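Local coordinates for bifunctional GH43-CE protein (Bacteroides eggerthii, PDB 6MLY) that probably hydrolyses xylan-derived chains as a family 43 glycoside hydrolase with beta-xylosidase-type activity, and carries a carbohydrate esterase domain on the same chain, at residues Q203-N208 / F263-E268; T361-A366 / Y405-V410. All blocks are in the same frame, centred on the assembly; numbering follows the deposited sequence.

Contact 1 (Q203-N208 / F263-E268); sequences QLFKVN and FAYLFE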
loop_
_atom_site.group_PDB
_atom_site.type_symbol
_atom_site.label_atom_id
_atom_site.label_comp_id
_atom_site.label_asym_id
_atom_site.label_seq_id
_atom_site.Cartn_x
_atom_site.Cartn_y
_atom_site.Cartn_z
ATOM N N GLN A 203 1.128 26.957 21.115
ATOM C CA GLN A 203 2.128 26.389 22.026
ATOM C C GLN A 203 3.001 27.526 22.571
ATOM O O GLN A 203 3.762 28.143 21.823
ATOM C CB GLN A 203 2.978 25.332 21.315
ATOM C CG GLN A 203 2.212 24.069 20.952
ATOM C CD GLN A 203 3.125 22.890 20.727
ATOM O OE1 GLN A 203 3.935 22.537 21.579
ATOM N NE2 GLN A 203 2.991 22.259 19.572
ATOM N N LEU A 204 2.880 27.797 23.874
ATOM C CA LEU A 204 3.518 28.959 24.496
ATOM C C LEU A 204 4.819 28.535 25.185
ATOM O O LEU A 204 4.863 27.520 25.887
ATOM C CB LEU A 204 2.554 29.601 25.499
ATOM C CG LEU A 204 3.054 30.894 26.144
ATOM C CD1 LEU A 204 3.382 31.943 25.092
ATOM C CD2 LEU A 204 2.033 31.436 27.133
ATOM N N PHE A 205 5.868 29.338 24.963
ATOM C CA PHE A 205 7.162 29.198 25.618
ATOM C C PHE A 205 7.670 30.586 26.026
ATOM O O PHE A 205 7.713 31.512 25.203
ATOM C CB PHE A 205 8.154 28.493 24.690
ATOM C CG PHE A 205 7.760 27.081 24.343
ATOM C CD1 PHE A 205 8.278 26.008 25.051
ATOM C CD2 PHE A 205 6.840 26.832 23.340
ATOM C CE1 PHE A 205 7.897 24.711 24.748
ATOM C CE2 PHE A 205 6.458 25.535 23.043
ATOM C CZ PHE A 205 6.990 24.477 23.743
ATOM N N LYS A 206 8.035 30.723 27.304
ATOM C CA LYS A 206 8.752 31.884 27.786
ATOM C C LYS A 206 10.252 31.565 27.771
ATOM O O LYS A 206 10.691 30.619 28.417
ATOM C CB LYS A 206 8.264 32.261 29.187
ATOM C CG LYS A 206 8.691 33.638 29.675
ATOM C CD LYS A 206 8.265 33.913 31.097
ATOM C CE LYS A 206 8.717 35.267 31.591
ATOM N NZ LYS A 206 8.080 35.605 32.885
ATOM N N VAL A 207 11.014 32.349 27.002
ATOM C CA VAL A 207 12.457 32.214 26.912
ATOM C C VAL A 207 13.081 33.590 27.124
ATOM O O VAL A 207 12.740 34.543 26.422
ATOM C CB VAL A 207 12.906 31.630 25.560
ATOM C CG1 VAL A 207 14.423 31.642 25.424
ATOM C CG2 VAL A 207 12.354 30.234 25.338
ATOM N N ASN A 208 14.003 33.664 28.088
ATOM C CA ASN A 208 14.859 34.817 28.257
ATOM C C ASN A 208 13.996 36.050 28.558
ATOM O O ASN A 208 14.255 37.139 28.043
ATOM C CB ASN A 208 15.730 35.003 27.010
ATOM C CG ASN A 208 17.069 35.642 27.306
ATOM O OD1 ASN A 208 17.681 35.355 28.332
ATOM N ND2 ASN A 208 17.532 36.500 26.411
ATOM N N PHE A 263 16.257 24.128 18.780
ATOM C CA PHE A 263 15.574 23.389 17.739
ATOM C C PHE A 263 14.082 23.731 17.783
ATOM O O PHE A 263 13.552 24.078 18.836
ATOM C CB PHE A 263 15.790 21.885 17.931
ATOM C CG PHE A 263 17.202 21.418 17.681
ATOM C CD1 PHE A 263 18.137 21.397 18.704
ATOM C CD2 PHE A 263 17.596 21.000 16.418
ATOM C CE1 PHE A 263 19.435 20.970 18.469
ATOM C CE2 PHE A 263 18.895 20.572 16.185
ATOM C CZ PHE A 263 19.813 20.559 17.210
ATOM N N ALA A 264 13.423 23.636 16.625
ATOM C CA ALA A 264 11.969 23.714 16.516
ATOM C C ALA A 264 11.431 22.334 16.137
ATOM O O ALA A 264 11.749 21.837 15.062
ATOM C CB ALA A 264 11.580 24.741 15.484
ATOM N N TYR A 265 10.638 21.720 17.024
ATOM C CA TYR A 265 9.982 20.449 16.710
ATOM C C TYR A 265 8.678 20.756 15.963
ATOM O O TYR A 265 7.849 21.520 16.459
ATOM C CB TYR A 265 9.784 19.586 17.960
ATOM C CG TYR A 265 8.878 20.149 19.023
ATOM C CD1 TYR A 265 7.514 19.912 19.005
ATOM C CD2 TYR A 265 9.393 20.896 20.073
ATOM C CE1 TYR A 265 6.682 20.417 19.989
ATOM C CE2 TYR A 265 8.575 21.413 21.065
ATOM C CZ TYR A 265 7.213 21.170 21.026
ATOM O OH TYR A 265 6.407 21.670 22.008
ATOM N N LEU A 266 8.554 20.182 14.753
ATOM C CA LEU A 266 7.448 20.408 13.807
ATOM C C LEU A 266 7.129 19.095 13.080
ATOM O O LEU A 266 7.837 18.102 13.252
ATOM C CB LEU A 266 7.863 21.476 12.789
ATOM C CG LEU A 266 8.405 22.789 13.347
ATOM C CD1 LEU A 266 9.177 23.548 12.276
ATOM C CD2 LEU A 266 7.281 23.648 13.911
ATOM N N PHE A 267 6.092 19.107 12.231
ATOM C CA PHE A 267 5.747 17.930 11.420
ATOM C C PHE A 267 5.236 18.336 10.030
ATOM O O PHE A 267 4.646 19.411 9.855
ATOM C CB PHE A 267 4.727 17.046 12.146
ATOM C CG PHE A 267 3.329 17.607 12.256
ATOM C CD1 PHE A 267 2.437 17.519 11.196
ATOM C CD2 PHE A 267 2.891 18.191 13.434
ATOM C CE1 PHE A 267 1.150 18.025 11.305
ATOM C CE2 PHE A 267 1.604 18.696 13.540
ATOM C CZ PHE A 267 0.735 18.613 12.479
ATOM N N GLU A 268 5.461 17.434 9.062
ATOM C CA GLU A 268 4.999 17.530 7.667
ATOM C C GLU A 268 3.846 16.541 7.463
ATOM O O GLU A 268 3.728 15.572 8.206
ATOM C CB GLU A 268 6.149 17.192 6.713
ATOM C CG GLU A 268 5.950 17.678 5.284
ATOM C CD GLU A 268 6.850 17.015 4.249
ATOM O OE1 GLU A 268 7.435 15.956 4.567
ATOM O OE2 GLU A 268 6.958 17.552 3.120
#

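Contact 2 (T361-A366 / Y405-V410); sequences TSFTQA and YGQVGV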
loop_
_atom_site.group_PDB
_atom_site.type_symbol
_atom_site.label_atom_id
_atom_site.label_comp_id
_atom_site.label_asym_id
_atom_site.label_seq_id
_atom_site.Cartn_x
_atom_site.Cartn_y
_atom_site.Cartn_z
ATOM N N THR A 361 -21.134 -5.818 9.707
ATOM C CA THR A 361 -21.429 -5.503 8.300
ATOM C C THR A 361 -20.283 -4.689 7.682
ATOM O O THR A 361 -20.236 -4.501 6.470
ATOM C CB THR A 361 -22.719 -4.683 8.161
ATOM O OG1 THR A 361 -23.598 -5.007 9.239
ATOM C CG2 THR A 361 -23.411 -4.912 6.835
ATOM N N SER A 362 -19.392 -4.184 8.540
ATOM C CA SER A 362 -18.303 -3.295 8.170
ATOM C C SER A 362 -17.028 -3.757 8.882
ATOM O O SER A 362 -17.079 -4.178 10.044
ATOM C CB SER A 362 -18.641 -1.863 8.524
ATOM O OG SER A 362 -17.570 -0.984 8.210
ATOM N N PHE A 363 -15.896 -3.671 8.175
ATOM C CA PHE A 363 -14.587 -3.932 8.760
ATOM C C PHE A 363 -14.273 -2.880 9.838
ATOM O O PHE A 363 -13.690 -3.216 10.871
ATOM C CB PHE A 363 -13.512 -3.970 7.669
ATOM C CG PHE A 363 -12.117 -4.270 8.158
ATOM C CD1 PHE A 363 -11.892 -5.228 9.137
ATOM C CD2 PHE A 363 -11.021 -3.610 7.621
ATOM C CE1 PHE A 363 -10.607 -5.510 9.572
ATOM C CE2 PHE A 363 -9.736 -3.889 8.061
ATOM C CZ PHE A 363 -9.532 -4.841 9.033
ATOM N N THR A 364 -14.684 -1.622 9.611
ATOM C CA THR A 364 -14.283 -0.493 10.465
ATOM C C THR A 364 -15.188 -0.389 11.704
ATOM O O THR A 364 -14.931 0.443 12.588
ATOM C CB THR A 364 -14.244 0.829 9.684
ATOM O OG1 THR A 364 -15.578 1.298 9.472
ATOM C CG2 THR A 364 -13.507 0.706 8.367
ATOM N N GLN A 365 -16.234 -1.226 11.768
ATOM C CA GLN A 365 -17.078 -1.349 12.965
ATOM C C GLN A 365 -16.701 -2.614 13.757
ATOM O O GLN A 365 -17.390 -2.968 14.721
ATOM C CB GLN A 365 -18.562 -1.356 12.580
ATOM C CG GLN A 365 -19.034 -0.075 11.902
ATOM C CD GLN A 365 -18.792 1.162 12.736
ATOM O OE1 GLN A 365 -18.118 2.093 12.304
ATOM N NE2 GLN A 365 -19.331 1.177 13.947
ATOM N N ALA A 366 -15.602 -3.278 13.372
ATOM C CA ALA A 366 -15.110 -4.457 14.087
ATOM C C ALA A 366 -14.315 -4.020 15.327
ATOM O O ALA A 366 -13.618 -2.988 15.324
ATOM C CB ALA A 366 -14.277 -5.321 13.172
ATOM N N TYR A 405 -8.758 0.904 3.116
ATOM C CA TYR A 405 -7.923 -0.134 3.729
ATOM C C TYR A 405 -7.591 -1.218 2.703
ATOM O O TYR A 405 -8.111 -1.199 1.591
ATOM C CB TYR A 405 -8.635 -0.765 4.930
ATOM C CG TYR A 405 -10.009 -1.315 4.639
ATOM C CD1 TYR A 405 -11.145 -0.585 4.949
ATOM C CD2 TYR A 405 -10.183 -2.561 4.056
ATOM C CE1 TYR A 405 -12.414 -1.074 4.688
ATOM C CE2 TYR A 405 -11.446 -3.067 3.790
ATOM C CZ TYR A 405 -12.568 -2.320 4.108
ATOM O OH TYR A 405 -13.825 -2.793 3.858
ATOM N N GLY A 406 -6.735 -2.162 3.117
ATOM C CA GLY A 406 -6.442 -3.382 2.375
ATOM C C GLY A 406 -6.250 -4.558 3.316
ATOM O O GLY A 406 -5.449 -4.481 4.230
ATOM N N GLN A 407 -6.991 -5.648 3.071
ATOM C CA GLN A 407 -6.975 -6.852 3.908
ATOM C C GLN A 407 -6.219 -7.975 3.195
ATOM O O GLN A 407 -5.981 -7.905 1.997
ATOM C CB GLN A 407 -8.401 -7.309 4.220
ATOM C CG GLN A 407 -9.174 -6.320 5.080
ATOM C CD GLN A 407 -10.621 -6.710 5.262
ATOM O OE1 GLN A 407 -11.362 -6.909 4.297
ATOM N NE2 GLN A 407 -11.040 -6.797 6.517
ATOM N N VAL A 408 -5.835 -8.986 3.976
ATOM C CA VAL A 408 -5.397 -10.289 3.488
ATOM C C VAL A 408 -5.518 -11.274 4.655
ATOM O O VAL A 408 -4.895 -11.060 5.702
ATOM C CB VAL A 408 -3.967 -10.262 2.912
ATOM C CG1 VAL A 408 -2.915 -9.940 3.963
ATOM C CG2 VAL A 408 -3.629 -11.569 2.212
ATOM N N GLY A 409 -6.334 -12.323 4.480
ATOM C CA GLY A 409 -6.682 -13.229 5.579
ATOM C C GLY A 409 -7.431 -14.472 5.127
ATOM O O GLY A 409 -7.734 -14.645 3.945
ATOM N N VAL A 410 -7.732 -15.334 6.103
ATOM C CA VAL A 410 -8.439 -16.589 5.899
ATOM C C VAL A 410 -9.921 -16.382 6.228
ATOM O O VAL A 410 -10.302 -16.319 7.389
ATOM C CB VAL A 410 -7.822 -17.714 6.753
ATOM C CG1 VAL A 410 -8.699 -18.959 6.786
ATOM C CG2 VAL A 410 -6.418 -18.058 6.277
#

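Contact 1 (Q203-N208 / F263-E268)
The phenolic oxygen of Y265 is gripped from two directions: OH donates its proton to OE1 of Q203, 2.7 Å away, and is also hydrogen-bonded to the backbone N of M35. The first bond meets the Q203 carbonyl at a C=O...donor angle of 145°, with the hydroxyl somewhat tilted out of the carbonyl plane. The two side chains approach from opposite directions, and the amide plane stands 51° from the tyrosine ring, with OE1 at the edge of that ring. Q203 suits the spot because its amide offers both an acceptor and a donor: while OE1 takes the tyrosine proton, NE2 makes a weak hydrogen bond to the backbone O of M33. The pair bridges two antiparallel sheets of the family 43 catalytic domain, a five-bladed beta-propeller; strand 203-207 is at the margin of one sheet and strand 262-269 in the middle of another. The side chain of D143, a residue predicted to tune the catalytic acid, is about 7 Å from that of Q203. F205 turns the edge of its ring to the hydroxyl, CZ 3.4 Å from Y265 OH and OH near the ring plane. The Y265 ring reaches this point with CG between its backbone N and carbonyl carbon (chi1 63°), which carries the end of the side chain nearer to strand 203-207. A phenylalanine in place of Y265 would probably leave OE1 of Q203, in a buried residue, without this donor, leave the N of M35 without this partner, and open a small gap beside F205 CZ.

Contact 2 (T361-A366 / Y405-V410)
The ring of F363 has NE2 of the Q407 amide over one face, the amide plane inclined 46° to the ring, and the ring of Y405 beside it, turned so that the phenylalanine edge points into the tyrosine face. This edge-to-face (T-shaped) pair has ring centroids 5.1 Å apart and planes at 70°, with F363 CD2 over the centre of the Y405 ring, 3.7 Å above its plane. The setting is the concanavalin A-like beta-sandwich domain: a type I turn, F363 to A366, in the loop between strands 352-355 and 370-373 sends its first side chain onto Y405 and Q407 of segment 405-410. Phenylalanine suits the place because it has both a flat face to receive an amide and a C-H edge to offer an aromatic neighbour. Its first torsion, chi1 -178°, swings CG opposite the backbone N and carries the ring from the turn toward the strand, and F492 adds another edge-to-face partner. The turn is closed by A366 N bonding to F363 O and overlaps at its start with an ST turn, in which S362 OG accepts from T364 N over 3.3 Å. T364 adds a methyl group, CG2, 4.2 Å from Y405 CE1. Q407 contributes in two ways: CG makes a CH-pi contact with F363, 4.3 Å from the ring centroid, while NE2, weakly hydrogen-bonded to Y494 OH, lies 3.0 Å above the plane over the ring centre.

Both segments of contact 1 precede those of contact 2 in the chain. Contact 1 belongs to the family 43 region and joins two three-stranded antiparallel sheets; contact 2 belongs to the concanavalin A-like region and ties a loop to strand 406-411 of its eight-stranded sheet. They share no strand or sheet. The centres of contact 1 and contact 2 are about 40 Å apart, and the nearest atoms of contact 1 and contact 2 about 20 Å, so they do not meet. Each is therefore a local feature of its own module. Contact 1 is near a predicted catalytic-site residue, whereas contact 2 lies far from the predicted catalytic residues and from the sodium site, though its loop also meets Y91 and K88 of the family 43 region.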